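Local coordinates for protein BZZ1 (Saccharomyces cerevisiae, PDB 1ZUU) that takes part in endocytosis and trafficking to the vacuole, works with type I myosins to restore polarity of the actin cytoskeleton after salt stress, and contributes here its first SH3 domain, at residues E17-T21 with K39-D43. Residues are numbered along the deposited sequence; the frame is centred on the assembly and turned at random. Where two conformers were deposited one is given.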
loop_
_atom_site.group_PDB
_atom_site.type_symbol
_atom_site.label_atom_id
_atom_site.label_comp_id
_atom_site.label_asym_id
_atom_site.label_seq_id
_atom_site.Cartn_x
_atom_site.Cartn_y
_atom_site.Cartn_z
ATOM N N GLU A 17 -3.591 1.296 8.508
ATOM C CA GLU A 17 -3.410 1.695 7.109
ATOM C C GLU A 17 -2.122 2.534 7.007
ATOM O O GLU A 17 -1.641 3.097 7.994
ATOM C CB GLU A 17 -4.586 2.535 6.635
ATOM C CG GLU A 17 -5.927 1.794 6.733
ATOM C CD GLU A 17 -7.111 2.665 6.513
ATOM O OE1 GLU A 17 -8.228 2.211 6.838
ATOM O OE2 GLU A 17 -6.965 3.808 6.009
ATOM N N ILE A 18 -1.633 2.689 5.771
ATOM C CA ILE A 18 -0.543 3.637 5.512
ATOM C C ILE A 18 -0.879 4.456 4.266
ATOM O O ILE A 18 -1.727 4.119 3.439
ATOM C CB ILE A 18 0.831 2.963 5.337
ATOM C CG1 ILE A 18 0.864 2.006 4.185
ATOM C CG2 ILE A 18 1.233 2.293 6.627
ATOM C CD1 ILE A 18 2.285 1.578 3.796
ATOM N N THR A 19 -0.156 5.586 4.152
ATOM C CA THR A 19 -0.222 6.440 3.009
ATOM C C THR A 19 0.673 5.932 1.878
ATOM O O THR A 19 1.784 5.480 2.087
ATOM C CB THR A 19 0.177 7.874 3.429
ATOM O OG1 THR A 19 -0.813 8.325 4.322
ATOM C CG2 THR A 19 0.363 8.832 2.262
ATOM N N ILE A 20 0.149 6.059 0.644
ATOM C CA ILE A 20 0.882 5.788 -0.563
ATOM C C ILE A 20 0.637 6.913 -1.566
ATOM O O ILE A 20 -0.474 7.419 -1.690
ATOM C CB ILE A 20 0.510 4.402 -1.195
ATOM C CG1 ILE A 20 -1.021 4.204 -1.220
ATOM C CG2 ILE A 20 1.241 3.299 -0.511
ATOM C CD1 ILE A 20 -1.501 3.067 -2.093
ATOM N N THR A 21 1.670 7.231 -2.346
ATOM C CA THR A 21 1.539 8.180 -3.430
ATOM C C THR A 21 2.273 7.657 -4.647
ATOM O O THR A 21 3.276 6.949 -4.533
ATOM C CB THR A 21 2.051 9.588 -3.047
ATOM O OG1 THR A 21 3.461 9.575 -2.805
ATOM C CG2 THR A 21 1.283 10.179 -1.911
ATOM N N LYS A 39 -1.570 -5.754 2.428
ATOM C CA LYS A 39 -0.566 -5.242 3.352
ATOM C C LYS A 39 0.756 -5.091 2.586
ATOM O O LYS A 39 1.185 -6.021 1.882
ATOM C CB LYS A 39 -0.395 -6.134 4.583
ATOM C CG LYS A 39 0.370 -5.413 5.703
ATOM C CD LYS A 39 0.605 -6.249 6.912
ATOM C CE LYS A 39 -0.628 -6.331 7.730
ATOM N NZ LYS A 39 -0.430 -7.303 8.885
ATOM N N ILE A 40 1.397 -3.922 2.757
ATOM C CA ILE A 40 2.623 -3.576 2.080
ATOM C C ILE A 40 3.564 -2.840 3.075
ATOM O O ILE A 40 3.146 -2.331 4.108
ATOM C CB ILE A 40 2.371 -2.678 0.814
ATOM C CG1 ILE A 40 1.763 -1.338 1.224
ATOM C CG2 ILE A 40 1.546 -3.409 -0.213
ATOM C CD1 ILE A 40 1.924 -0.256 0.138
ATOM N N ASN A 41 4.808 -2.732 2.603
ATOM C CA ASN A 41 5.748 -1.747 3.110
ATOM C C ASN A 41 5.864 -0.607 2.087
ATOM O O ASN A 41 5.924 -0.888 0.883
ATOM C CB ASN A 41 7.123 -2.346 3.336
ATOM C CG ASN A 41 7.080 -3.627 4.136
ATOM O OD1 ASN A 41 6.740 -3.630 5.316
ATOM N ND2 ASN A 41 7.336 -4.749 3.453
ATOM N N ASN A 42 5.937 0.606 2.574
ATOM C CA ASN A 42 6.286 1.760 1.754
ATOM C C ASN A 42 7.712 2.111 2.171
ATOM O O ASN A 42 7.930 2.684 3.222
ATOM C CB ASN A 42 5.293 2.894 1.976
ATOM C CG ASN A 42 5.527 4.079 1.069
ATOM O OD1 ASN A 42 6.669 4.312 0.621
ATOM N ND2 ASN A 42 4.456 4.822 0.746
ATOM N N ASP A 43 8.694 1.725 1.319
ATOM C CA ASP A 43 10.086 2.011 1.659
ATOM C C ASP A 43 10.411 3.489 1.459
ATOM O O ASP A 43 11.372 3.974 2.102
ATOM C CB ASP A 43 11.079 1.092 0.934
ATOM C CG ASP A 43 11.155 -0.332 1.519
ATOM O OD1 ASP A 43 10.528 -0.587 2.570
ATOM O OD2 ASP A 43 11.853 -1.197 0.913
#
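The side-chain nitrogen ND2 of Asn42 is shared between two acceptors, the backbone oxygen O of Thr19 at 3.1 Å and the carboxylate oxygen OD2 of Asp24. The donor meets the Thr19 carbonyl in its plane, on a lone pair, though the bond is bent, with an N-H...O angle of 143°. The amide reaches the 17-21 segment because chi1 of Asn42, -175°, turns CG away from its own backbone N, while its OD1 accepts from the backbone N of Thr45, so both ends of the buried amide are used. In this SH3 domain the returning arm of the RT loop, which pairs with the outgoing arm where Ile20 hydrogen-bonds Tyr10 through the backbone, lies over the central strand 37-42 of a three-stranded antiparallel sheet. Ile18 and Ile40 slant past each other, Ile18 CD1 lying 3.9 Å from Ile40 CG1 and 3.8 Å from Asn42 CB. Ile20 meets Ile40 nearly at a right angle, its branch methyl CG2 3.7 Å from Ile40 CD1; the same methyl also touches the amide nitrogen ND2 of Asn42 at 3.8 Å. With an alanine at Asn42, the Thr19 carbonyl and the Asp24 carboxylate would probably both lose their shared donor, the backbone N of Thr45 its acceptor, and a gap would open beside CG2 of Ile20. Val51 and Ile56 close in on Ile20, and Ile56 also packs against Ile40.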